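Local coordinates for possible TctC subunit of the Tripartite Tricarboxylate Transport(TTT) Family (Rhodopseudomonas palustris, PDB 6HKE), which binds malate and probably serves as the periplasmic receptor that delivers C4-dicarboxylates to a tripartite tricarboxylate transporter, at residues S172-A177 with I193-P198; F24-P29 with V33-T38; V142-A145 with S151-S154; K119-K124 with Q185-C190; E52-L55 with L61-T64. The protein carries 2 engineered substitutions. All coordinates share one frame; numbering follows the deposited sequence.

Contact 1: S172-A177 with I193-P198; sequences SGTGPA and IVNAVP. With LMR ((2S)-2-hydroxybutanedioic acid), chain E; MLT (D-malate), chain D.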
# COMPACT_ATOMS: atom_id res chain seq x y z
N SER A 172 10.49 3.93 7.71
CA SER A 172 9.74 2.85 8.41
C SER A 172 8.30 2.76 7.88
O SER A 172 7.61 1.79 8.26
CB SER A 172 9.75 3.08 9.92
OG SER A 172 9.28 4.39 10.24
N GLY A 173 7.86 3.77 7.12
CA GLY A 173 6.54 3.82 6.46
C GLY A 173 6.38 5.13 5.70
O GLY A 173 7.29 5.98 5.79
N THR A 174 5.27 5.33 4.99
CA THR A 174 5.01 6.62 4.30
C THR A 174 4.35 7.60 5.28
O THR A 174 4.24 8.79 4.92
CB THR A 174 4.21 6.47 3.01
OG1 THR A 174 2.97 5.86 3.39
CG2 THR A 174 4.98 5.69 1.96
N GLY A 175 3.99 7.15 6.48
CA GLY A 175 3.64 8.09 7.56
C GLY A 175 4.84 8.97 7.91
O GLY A 175 4.83 10.17 7.70
N PRO A 176 5.94 8.39 8.44
CA PRO A 176 7.18 9.14 8.61
C PRO A 176 7.71 9.79 7.32
O PRO A 176 8.14 10.93 7.39
CB PRO A 176 8.14 8.08 9.17
CG PRO A 176 7.21 7.16 9.92
CD PRO A 176 6.01 7.04 9.00
N ALA A 177 7.69 9.10 6.19
CA ALA A 177 8.19 9.65 4.90
C ALA A 177 7.38 10.90 4.53
O ALA A 177 7.97 11.87 4.02
CB ALA A 177 8.14 8.61 3.81
N ILE A 193 -3.15 7.13 -1.73
CA ILE A 193 -4.03 8.32 -1.63
C ILE A 193 -4.48 8.52 -0.17
O ILE A 193 -4.54 9.69 0.24
CB ILE A 193 -5.19 8.20 -2.64
CG1 ILE A 193 -5.96 9.51 -2.76
CG2 ILE A 193 -6.11 7.05 -2.29
CD1 ILE A 193 -6.89 9.56 -3.95
N VAL A 194 -4.79 7.46 0.59
CA VAL A 194 -5.28 7.61 2.00
C VAL A 194 -4.21 8.30 2.85
O VAL A 194 -4.58 9.05 3.72
CB VAL A 194 -5.73 6.29 2.67
CG1 VAL A 194 -6.94 5.71 1.97
CG2 VAL A 194 -4.62 5.28 2.76
N ASN A 195 -2.93 8.07 2.61
CA ASN A 195 -1.89 8.81 3.35
C ASN A 195 -1.82 10.26 2.85
O ASN A 195 -1.65 11.15 3.70
CB ASN A 195 -0.51 8.19 3.20
CG ASN A 195 0.40 8.59 4.33
OD1 ASN A 195 -0.04 8.67 5.48
ND2 ASN A 195 1.66 8.84 4.02
N ALA A 196 -1.91 10.48 1.54
CA ALA A 196 -1.60 11.77 0.90
C ALA A 196 -2.72 12.80 1.17
O ALA A 196 -2.41 14.00 1.24
CB ALA A 196 -1.39 11.57 -0.57
N VAL A 197 -3.97 12.35 1.29
CA VAL A 197 -5.14 13.26 1.18
C VAL A 197 -5.08 14.29 2.31
O VAL A 197 -5.14 15.47 2.01
CB VAL A 197 -6.50 12.52 1.12
CG1 VAL A 197 -7.62 13.35 1.73
CG2 VAL A 197 -6.84 12.17 -0.32
N PRO A 198 -4.95 13.90 3.59
CA PRO A 198 -4.97 14.86 4.69
C PRO A 198 -3.88 15.95 4.57
O PRO A 198 -4.16 17.08 4.90
CB PRO A 198 -4.77 14.01 5.96
CG PRO A 198 -5.16 12.60 5.53
CD PRO A 198 -4.77 12.51 4.07
C1 LMR E . 4.20 1.59 1.40
O1A LMR E . 4.38 0.36 1.38
O1B LMR E . 4.67 2.39 0.54
C2 LMR E . 3.33 2.16 2.53
O2 LMR E . 2.08 1.50 2.69
C3 LMR E . 4.03 2.13 3.89
C4 LMR E . 2.98 2.44 4.94
O4A LMR E . 3.09 3.50 5.58
O4B LMR E . 2.02 1.64 5.08
C1 MLT D . 4.16 1.31 1.55
O1 MLT D . 4.10 0.24 0.90
O2 MLT D . 4.71 2.32 1.06
C2 MLT D . 3.58 1.34 2.94
O3 MLT D . 2.24 0.84 3.10
C3 MLT D . 3.47 2.74 3.48
C4 MLT D . 2.94 2.54 4.87
O4 MLT D . 1.89 1.86 5.05
O5 MLT D . 3.62 3.04 5.79

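Contact 2: F24-P29 with V33-T38; sequences FAKGGP and VARLIT. With LMR ((2S)-2-hydroxybutanedioic acid), chain E; MLT (D-malate), chain D.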
# COMPACT_ATOMS: atom_id res chain seq x y z
N PHE A 24 4.40 -1.74 8.58
CA PHE A 24 4.79 -0.31 8.48
C PHE A 24 4.39 0.47 9.73
O PHE A 24 3.53 0.05 10.51
CB PHE A 24 4.19 0.27 7.21
CG PHE A 24 4.71 -0.44 5.99
CD1 PHE A 24 6.01 -0.23 5.56
CD2 PHE A 24 3.93 -1.35 5.30
CE1 PHE A 24 6.51 -0.90 4.46
CE2 PHE A 24 4.44 -2.02 4.19
CZ PHE A 24 5.72 -1.79 3.78
N ALA A 25 5.03 1.61 9.88
CA ALA A 25 4.91 2.52 11.04
C ALA A 25 3.46 2.97 11.20
O ALA A 25 2.74 3.13 10.16
CB ALA A 25 5.85 3.69 10.88
N LYS A 26 3.05 3.12 12.45
CA LYS A 26 1.73 3.65 12.87
C LYS A 26 1.47 4.98 12.13
O LYS A 26 2.44 5.72 11.85
CB LYS A 26 1.69 3.77 14.40
CG LYS A 26 0.31 4.01 14.98
CD LYS A 26 0.27 4.15 16.50
CE LYS A 26 -1.15 4.22 17.05
NZ LYS A 26 -1.18 4.48 18.51
N GLY A 27 0.22 5.26 11.78
CA GLY A 27 -0.19 6.54 11.15
C GLY A 27 -0.17 6.49 9.63
O GLY A 27 -0.84 7.32 9.02
N GLY A 28 0.58 5.56 9.02
CA GLY A 28 0.66 5.43 7.55
C GLY A 28 -0.54 4.70 6.96
O GLY A 28 -1.41 4.23 7.68
N PRO A 29 -0.62 4.59 5.62
CA PRO A 29 -1.81 4.07 4.95
C PRO A 29 -2.19 2.65 5.39
O PRO A 29 -3.37 2.43 5.65
CB PRO A 29 -1.44 4.05 3.46
CG PRO A 29 0.08 4.19 3.43
CD PRO A 29 0.43 4.99 4.67
N VAL A 33 -5.71 1.79 7.39
CA VAL A 33 -6.69 0.84 6.78
C VAL A 33 -6.96 -0.31 7.76
O VAL A 33 -8.15 -0.61 8.02
CB VAL A 33 -6.16 0.32 5.43
CG1 VAL A 33 -7.03 -0.81 4.89
CG2 VAL A 33 -6.07 1.44 4.40
N ALA A 34 -5.90 -0.97 8.23
CA ALA A 34 -5.98 -2.15 9.14
C ALA A 34 -6.71 -1.76 10.43
O ALA A 34 -7.58 -2.52 10.88
CB ALA A 34 -4.60 -2.69 9.40
N ARG A 35 -6.40 -0.61 11.02
CA ARG A 35 -7.00 -0.23 12.32
C ARG A 35 -8.50 -0.00 12.13
O ARG A 35 -9.30 -0.40 13.02
CB ARG A 35 -6.31 1.01 12.89
CG ARG A 35 -5.06 0.66 13.68
CD ARG A 35 -4.28 1.87 14.13
NE ARG A 35 -2.93 1.40 14.41
CZ ARG A 35 -2.57 0.76 15.51
NH1 ARG A 35 -3.43 0.54 16.49
NH2 ARG A 35 -1.32 0.34 15.62
N LEU A 36 -8.86 0.60 11.02
CA LEU A 36 -10.26 0.97 10.69
C LEU A 36 -11.08 -0.30 10.47
O LEU A 36 -12.21 -0.37 11.02
CB LEU A 36 -10.21 1.86 9.44
CG LEU A 36 -11.57 2.19 8.83
CD1 LEU A 36 -12.45 2.88 9.86
CD2 LEU A 36 -11.39 3.04 7.57
N ILE A 37 -10.55 -1.28 9.74
CA ILE A 37 -11.34 -2.50 9.40
C ILE A 37 -11.33 -3.50 10.58
O ILE A 37 -12.42 -4.00 10.96
CB ILE A 37 -10.88 -3.11 8.07
CG1 ILE A 37 -11.24 -2.17 6.91
CG2 ILE A 37 -11.52 -4.47 7.87
CD1 ILE A 37 -10.51 -2.44 5.64
N THR A 38 -10.17 -3.75 11.18
CA THR A 38 -10.01 -4.78 12.25
C THR A 38 -10.85 -4.42 13.48
O THR A 38 -11.40 -5.39 14.06
CB THR A 38 -8.54 -5.03 12.59
OG1 THR A 38 -7.94 -3.81 13.06
CG2 THR A 38 -7.80 -5.59 11.39
C1 LMR E . 4.20 1.59 1.40
O1A LMR E . 4.38 0.36 1.38
O1B LMR E . 4.67 2.39 0.54
C2 LMR E . 3.33 2.16 2.53
O2 LMR E . 2.08 1.50 2.69
C3 LMR E . 4.03 2.13 3.89
C4 LMR E . 2.98 2.44 4.94
O4A LMR E . 3.09 3.50 5.58
O4B LMR E . 2.02 1.64 5.08
C1 MLT D . 4.16 1.31 1.55
O1 MLT D . 4.10 0.24 0.90
O2 MLT D . 4.71 2.32 1.06
C2 MLT D . 3.58 1.34 2.94
O3 MLT D . 2.24 0.84 3.10
C3 MLT D . 3.47 2.74 3.48
C4 MLT D . 2.94 2.54 4.87
O4 MLT D . 1.89 1.86 5.05
O5 MLT D . 3.62 3.04 5.79

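Contact 3: V142-A145 with S151-S154; sequences VAHA and SYAS. With LMR ((2S)-2-hydroxybutanedioic acid), chain E; MLT (D-malate), chain D.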
# COMPACT_ATOMS: atom_id res chain seq x y z
N VAL A 142 14.46 10.84 -2.95
CA VAL A 142 13.11 10.25 -3.10
C VAL A 142 12.85 9.40 -1.87
O VAL A 142 13.70 8.59 -1.51
CB VAL A 142 12.98 9.43 -4.40
CG1 VAL A 142 11.56 8.95 -4.63
CG2 VAL A 142 13.46 10.24 -5.58
N ALA A 143 11.72 9.60 -1.22
CA ALA A 143 11.32 8.86 -0.01
C ALA A 143 10.58 7.59 -0.43
O ALA A 143 9.76 7.64 -1.36
CB ALA A 143 10.49 9.75 0.88
N HIS A 144 10.87 6.47 0.24
CA HIS A 144 10.09 5.21 0.15
C HIS A 144 10.17 4.52 1.51
O HIS A 144 10.97 4.98 2.35
CB HIS A 144 10.60 4.35 -1.00
CG HIS A 144 12.03 3.96 -0.86
ND1 HIS A 144 12.43 2.91 -0.06
CD2 HIS A 144 13.16 4.47 -1.41
CE1 HIS A 144 13.74 2.77 -0.13
NE2 HIS A 144 14.22 3.72 -0.95
N ALA A 145 9.37 3.47 1.72
CA ALA A 145 9.34 2.63 2.94
C ALA A 145 9.96 1.25 2.69
O ALA A 145 9.54 0.27 3.35
CB ALA A 145 7.91 2.52 3.41
N SER A 151 5.52 2.52 -2.07
CA SER A 151 6.22 3.80 -2.30
C SER A 151 7.46 3.51 -3.15
O SER A 151 7.68 4.25 -4.11
CB SER A 151 6.57 4.53 -1.01
OG SER A 151 7.22 3.67 -0.07
N TYR A 152 8.20 2.44 -2.83
CA TYR A 152 9.44 2.06 -3.57
C TYR A 152 9.05 1.56 -4.96
O TYR A 152 9.56 2.08 -5.95
CB TYR A 152 10.27 0.99 -2.83
CG TYR A 152 11.49 0.55 -3.60
CD1 TYR A 152 12.60 1.37 -3.70
CD2 TYR A 152 11.51 -0.67 -4.28
CE1 TYR A 152 13.72 0.99 -4.43
CE2 TYR A 152 12.62 -1.07 -5.00
CZ TYR A 152 13.72 -0.24 -5.07
OH TYR A 152 14.82 -0.60 -5.79
N ALA A 153 8.15 0.59 -5.03
CA ALA A 153 7.72 -0.02 -6.31
C ALA A 153 7.25 1.10 -7.25
O ALA A 153 7.75 1.15 -8.39
CB ALA A 153 6.65 -1.06 -6.07
N SER A 154 6.36 1.98 -6.78
CA SER A 154 5.83 3.13 -7.54
C SER A 154 6.95 4.11 -8.00
O SER A 154 6.89 4.55 -9.15
CB SER A 154 4.77 3.83 -6.76
OG SER A 154 3.71 2.93 -6.49
C1 LMR E . 4.20 1.59 1.40
O1A LMR E . 4.38 0.36 1.38
O1B LMR E . 4.67 2.39 0.54
C2 LMR E . 3.33 2.16 2.53
O2 LMR E . 2.08 1.50 2.69
C3 LMR E . 4.03 2.13 3.89
C4 LMR E . 2.98 2.44 4.94
O4A LMR E . 3.09 3.50 5.58
O4B LMR E . 2.02 1.64 5.08
C1 MLT D . 4.16 1.31 1.55
O1 MLT D . 4.10 0.24 0.90
O2 MLT D . 4.71 2.32 1.06
C2 MLT D . 3.58 1.34 2.94
O3 MLT D . 2.24 0.84 3.10
C3 MLT D . 3.47 2.74 3.48
C4 MLT D . 2.94 2.54 4.87
O4 MLT D . 1.89 1.86 5.05
O5 MLT D . 3.62 3.04 5.79
O HOH W 1 8.43 6.97 -3.49

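Contact 4: K119-K124 with Q185-C190; sequences KQFPPK and QVDYMC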
# COMPACT_ATOMS: atom_id res chain seq x y z
N LYS A 119 6.24 21.13 -0.89
CA LYS A 119 5.48 22.36 -1.24
C LYS A 119 6.20 23.21 -2.30
O LYS A 119 5.55 23.63 -3.28
CB LYS A 119 5.33 23.24 0.00
CG LYS A 119 3.97 23.23 0.70
CD LYS A 119 4.00 24.04 2.01
CE LYS A 119 2.78 24.91 2.23
NZ LYS A 119 2.28 24.82 3.63
N GLN A 120 7.49 23.47 -2.09
CA GLN A 120 8.30 24.45 -2.87
C GLN A 120 9.09 23.71 -3.96
O GLN A 120 10.00 24.33 -4.54
CB GLN A 120 9.26 25.22 -1.96
CG GLN A 120 8.67 25.59 -0.59
CD GLN A 120 7.59 26.64 -0.72
OE1 GLN A 120 7.41 27.25 -1.77
NE2 GLN A 120 6.87 26.86 0.37
N PHE A 121 8.77 22.46 -4.25
CA PHE A 121 9.47 21.73 -5.33
C PHE A 121 9.26 22.54 -6.61
O PHE A 121 8.12 22.73 -7.03
CB PHE A 121 9.01 20.28 -5.47
CG PHE A 121 10.03 19.40 -6.14
CD1 PHE A 121 11.35 19.40 -5.71
CD2 PHE A 121 9.68 18.57 -7.19
CE1 PHE A 121 12.30 18.59 -6.32
CE2 PHE A 121 10.63 17.75 -7.79
CZ PHE A 121 11.93 17.77 -7.36
N PRO A 122 10.33 23.10 -7.21
CA PRO A 122 10.17 24.05 -8.32
C PRO A 122 9.42 23.61 -9.58
O PRO A 122 8.75 24.44 -10.18
CB PRO A 122 11.63 24.42 -8.65
CG PRO A 122 12.33 24.26 -7.32
CD PRO A 122 11.73 22.99 -6.75
N PRO A 123 9.45 22.35 -10.05
CA PRO A 123 8.66 22.00 -11.22
C PRO A 123 7.16 22.23 -10.92
O PRO A 123 6.73 22.00 -9.81
CB PRO A 123 8.98 20.51 -11.46
CG PRO A 123 10.28 20.29 -10.72
CD PRO A 123 10.20 21.20 -9.52
N LYS A 124 6.40 22.72 -11.90
CA LYS A 124 4.97 23.05 -11.71
C LYS A 124 4.10 21.97 -12.35
O LYS A 124 2.93 21.85 -11.94
CB LYS A 124 4.70 24.46 -12.24
CG LYS A 124 5.39 25.55 -11.43
CD LYS A 124 4.89 26.96 -11.72
CE LYS A 124 6.01 27.95 -11.95
NZ LYS A 124 6.74 27.69 -13.21
N GLN A 185 12.44 17.71 3.92
CA GLN A 185 13.69 16.92 4.17
C GLN A 185 13.91 15.97 2.99
O GLN A 185 15.02 15.46 2.86
CB GLN A 185 13.63 16.08 5.46
CG GLN A 185 13.18 16.83 6.71
CD GLN A 185 14.24 16.97 7.79
OE1 GLN A 185 15.43 16.81 7.54
NE2 GLN A 185 13.80 17.32 8.99
N VAL A 186 12.87 15.71 2.21
CA VAL A 186 12.93 14.89 0.97
C VAL A 186 12.14 15.62 -0.12
O VAL A 186 11.33 16.50 0.20
CB VAL A 186 12.43 13.45 1.22
CG1 VAL A 186 13.39 12.66 2.10
CG2 VAL A 186 11.02 13.43 1.80
N ASP A 187 12.38 15.25 -1.38
CA ASP A 187 11.96 16.02 -2.58
C ASP A 187 10.65 15.45 -3.13
O ASP A 187 9.68 16.22 -3.27
CB ASP A 187 13.10 16.07 -3.59
CG ASP A 187 14.24 16.88 -3.01
OD1 ASP A 187 14.03 18.09 -2.81
OD2 ASP A 187 15.28 16.29 -2.66
N TYR A 188 10.59 14.16 -3.40
CA TYR A 188 9.32 13.54 -3.82
C TYR A 188 9.19 12.11 -3.32
O TYR A 188 10.09 11.55 -2.67
CB TYR A 188 9.13 13.68 -5.33
CG TYR A 188 10.06 12.90 -6.22
CD1 TYR A 188 11.28 13.42 -6.59
CD2 TYR A 188 9.65 11.70 -6.80
CE1 TYR A 188 12.10 12.76 -7.49
CE2 TYR A 188 10.47 11.02 -7.68
CZ TYR A 188 11.70 11.56 -8.03
OH TYR A 188 12.53 10.90 -8.89
N MET A 189 8.03 11.56 -3.62
CA MET A 189 7.47 10.35 -2.99
C MET A 189 6.29 9.93 -3.86
O MET A 189 5.54 10.83 -4.32
CB MET A 189 7.01 10.74 -1.59
CG MET A 189 6.92 9.62 -0.60
SD MET A 189 6.41 10.41 0.94
CE MET A 189 4.67 10.02 0.97
N CYS A 190 6.15 8.63 -4.11
CA CYS A 190 4.88 8.06 -4.61
C CYS A 190 4.19 7.48 -3.40
O CYS A 190 4.86 6.73 -2.69
CB CYS A 190 5.14 7.03 -5.70
SG CYS A 190 5.96 7.80 -7.12

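Contact 5: E52-L55 with L61-T64; sequences ENML and LAAT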
# COMPACT_ATOMS: atom_id res chain seq x y z
N GLU A 52 -0.32 -5.14 15.59
CA GLU A 52 1.13 -5.13 15.91
C GLU A 52 1.84 -4.55 14.68
O GLU A 52 1.66 -5.10 13.55
CB GLU A 52 1.58 -6.55 16.26
CG GLU A 52 2.89 -6.59 17.02
CD GLU A 52 3.55 -7.95 17.06
OE1 GLU A 52 4.79 -8.01 17.10
OE2 GLU A 52 2.82 -8.96 17.06
N ASN A 53 2.54 -3.42 14.87
CA ASN A 53 3.33 -2.76 13.81
C ASN A 53 4.73 -3.35 13.94
O ASN A 53 5.30 -3.25 15.02
CB ASN A 53 3.31 -1.24 13.92
CG ASN A 53 1.92 -0.66 13.75
OD1 ASN A 53 1.16 -0.54 14.72
ND2 ASN A 53 1.57 -0.29 12.53
N MET A 54 5.18 -4.05 12.91
CA MET A 54 6.43 -4.83 12.94
C MET A 54 7.29 -4.38 11.77
O MET A 54 7.01 -4.78 10.62
CB MET A 54 6.16 -6.34 12.87
CG MET A 54 7.40 -7.18 13.14
SD MET A 54 7.06 -8.94 13.00
CE MET A 54 5.92 -9.13 14.38
N LEU A 55 8.31 -3.57 12.07
CA LEU A 55 9.13 -2.89 11.06
C LEU A 55 10.35 -3.75 10.77
O LEU A 55 10.80 -4.45 11.69
CB LEU A 55 9.57 -1.53 11.59
CG LEU A 55 8.47 -0.75 12.29
CD1 LEU A 55 8.98 0.60 12.76
CD2 LEU A 55 7.26 -0.62 11.38
N LEU A 61 9.83 -8.11 6.75
CA LEU A 61 10.07 -8.85 8.02
C LEU A 61 8.74 -9.32 8.61
O LEU A 61 8.69 -10.47 9.03
CB LEU A 61 10.80 -7.97 9.04
CG LEU A 61 10.94 -8.60 10.43
CD1 LEU A 61 11.89 -9.79 10.38
CD2 LEU A 61 11.43 -7.59 11.44
N ALA A 62 7.71 -8.48 8.68
CA ALA A 62 6.40 -8.84 9.26
C ALA A 62 5.88 -10.10 8.56
O ALA A 62 5.51 -11.05 9.28
CB ALA A 62 5.40 -7.73 9.13
N ALA A 63 5.85 -10.08 7.23
CA ALA A 63 5.31 -11.16 6.37
C ALA A 63 6.18 -12.41 6.56
O ALA A 63 5.63 -13.52 6.56
CB ALA A 63 5.25 -10.72 4.93
N THR A 64 7.49 -12.24 6.72
CA THR A 64 8.41 -13.38 6.97
C THR A 64 8.05 -14.03 8.32
O THR A 64 7.93 -15.27 8.35
CB THR A 64 9.87 -12.93 6.91
OG1 THR A 64 10.04 -12.32 5.63
CG2 THR A 64 10.83 -14.08 7.09
O HOH W 2 8.17 -5.62 8.28

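Contact 1: S172-A177 with I193-P198
Asn-195 reaches from one helix start to another and meets Thr-174 beside the bound malate. The polar link is modest: Asn-195 ND2 donates to Thr-174 O at 2.7 Å, but the bond is bent to 132° and weak. Asp-191 supplies the stronger partner for both side chains, its OD2 bonding Asn-195 ND2 and its OD1 bonding Thr-174 OG1, so one carboxylate positions both residues. The clear hydrogen bond to the ligand comes from the backbone. Gly-173 is the N-cap of its helix, and Thr-174 N donates to O4A of (S)-malate, or to O5 of D-malate modelled in the same place, at 2.9 Å in each case. A helix N-terminus directed at a carboxylate would favour its negative charge. Van der Waals contact completes the set. With chi1 at 59°, Thr-174 OG1 lies between backbone N and carbonyl carbon, leaving CG2 beside the N, where it comes within 3.5 Å of O2 in the other carboxylate of D-malate. In this type II periplasmic-binding-protein fold, helix 174-182 and helix 193-201 lie on either side of strand 188-192 in sequence, while Pro-29, at the start of helix 29-45, packs against Thr-174, Val-194 and Asn-195.

Contact 2: F24-P29 with V33-T38
Lys-26 and Arg-35 meet where a type II beta turn, Ala-25 to Gly-28, leads from strand 18-22 into helix 29-45, a strand-loop-helix passage lining the malate cleft of the binding-protein fold. Their side chains run at about a right angle. Lys-26 keeps an extended chain, CG anti to the backbone N (chi1 -167°), and lays its methylene CE over the middle of one guanidinium face, 4.0 Å from Arg-35 CZ. The like charges stay farther apart, with Lys-26 NZ 5.0 Å from Arg-35 NH1, and the arginine has its counterion in Asp-31, which forms a salt bridge with NE. On the cleft side, Phe-24 presents a ring face to the ligand: C2 of D-malate sits 3.5 Å above the centre of the plane, while C3 of the (S) form is shifted toward the rim. Pro-29 also touches the ligand, its CD lying 3.2 Å from O4A of (S)-malate. Gly-28 is the N-cap of the helix that Pro-29 begins. In its opening turn Val-33 N donates to Pro-29 O at 3.0 Å, and the CG2 branch of Val-33, lying beside its own backbone N, comes within 3.1 Å of that same Pro-29 O.

Contact 3: V142-A145 with S151-S154
Ser-151 and Ala-145 make the tight end of this contact, against the ligand. Ala-145 N donates to Ser-151 OG over 2.8 Å, with chi1 of 50° setting the hydroxyl between the serine's backbone N and carbonyl carbon. The same OG lies 2.9 Å from carboxylate oxygen O1B of (S)-malate and is also bonded to Ser-149 OG, so its single proton has competing acceptors. The backbone is less ambiguous: Ser-151 N donates to O1B at 2.7 Å, and the methyl of Ala-145 rests near C3 of (S)-malate. Strand 141-144, helix 150-162 and strand 167-170 form a beta-alpha-beta unit, and the loop after its first strand brings the helix start to the anion. Farther from the ligand, direct bonds give way to a bridging water, which donates to Ala-143 O and to Ser-151 O. On the flank that is partly open to solvent, Tyr-152 runs alongside His-144 in an edge-to-face pair. Its CD1 stands 3.8 Å above the centre of the imidazole, the two planes inclined at 66°. His-144 ND1 is tied to Gly-146 N, which limits rotation of the ring, while Tyr-152 also meets the Phe-147 ring and touches Leu-90 of helix 82-90.

Contact 4: K119-K124 with Q185-C190
Phe-121 packs against Asp-187 and Tyr-188 where the loop leaving strand 102-118 passes the start of strand 188-192, the antiparallel neighbour of strand 102-118 in the mixed sheet of this alpha/beta binding protein. The phenylalanine has CG anti to its backbone N (chi1 -157°), a conformation that swings the ring out of the loop and brings CE1 within 3.8 Å of Asp-187 CB. Ring and aspartate side chain cross at about a right angle, with the carboxylate plane inclined 37° to the ring. Asp-187 itself, its CG beside the backbone N, finds the polar partners of its carboxylate elsewhere: OD1 forms a salt bridge with Arg-118 NE at the end of strand 102-118, and OD2 accepts from Asn-141 N. Both carboxylate oxygens are thus engaged, which fixes the rotation of the group and leaves the methylene to meet the ring carbon CE1. Tyr-188 has its CG between the backbone N and the carbonyl carbon (chi1 68°) and stands next to Phe-121 with CD1 4.5 Å from Phe-121 CZ, a long apolar approach. Its hydroxyl is bonded to Asn-159, while helix 126-136 adds Tyr-132, edge-to-face with Phe-121, and Phe-129, edge-to-face with Tyr-188. The Phe-121 ring lies between the two segments: Asp-187 O is 4.3 Å above one face, toward the rim, and Pro-123 CD, from its own loop, is 3.5 Å above the other.

Contact 5: E52-L55 with L61-T64
Met-54 and Ala-62 bring the backbone leaving strand 49-53 to within 5.4 Å, CA to CA, of the first turn of helix 61-67, and the two segments draw apart to 6.8 Å between the CA atoms of Leu-55 and Leu-61. Strand 49-53 runs parallel to strand 18-22 in the sheet, and a short loop joins it to the helix, a strand-loop-helix connection of this alpha/beta binding-protein fold. The methionine carries the largest share of the contact. It leaves the backbone extended, CG anti to N and SD anti to CA, then bends at the last torsion (chi3 -65°) as it runs alongside the helix start, where SD lies 3.8 Å from Ala-62 CA. Nearer the backbone, Met-54 CB faces the methyl of Ala-62 at 4.1 Å. Leu-61 adds its CD2 branch, which touches Met-54 CG and also nestles against Leu-55 O, 3.2 Å away. The side chain of Leu-55 turns from the helix and instead touches Ser-172, while Val-21 of strand 18-22 backs both Met-54 and Ala-62. The polar link runs through water: one molecule accepts from Ala-62 N at 2.9 Å and lies 2.7 Å from Met-54 O, to which it can donate, although other acceptors compete for its protons. Ala-62 N belongs to the first turn, where an amide has no helical carbonyl four residues earlier to bond. Water therefore supplies the partner that the helix cannot, and the direct contact is left largely to methyl, methylene and thioether groups, whose dispersion forces impose little directionality.

How the contacts relate
Contacts 1, 2 and 3 share one ligand and illustrate how a cleft is assembled from separate loops: the centre of contact 1 lies about 11 Å from each of the other two, and all three touch both malate forms. They also touch one another, as where Ser-172 O lies 3.0 Å from Ala-25 N and Thr-174 CG2 packs 3.6 Å from Ser-151 CB. Contact 5 is a second shell: Leu-55 comes about 8 Å from the ligand, and Asn-53 ND2 holds Phe-24 O at 2.8 Å. Contact 4 is remoter, Tyr-188 being about 13 Å from malate, yet its strand pairs with that of contact 3 through Ala-143 N and Tyr-188 O.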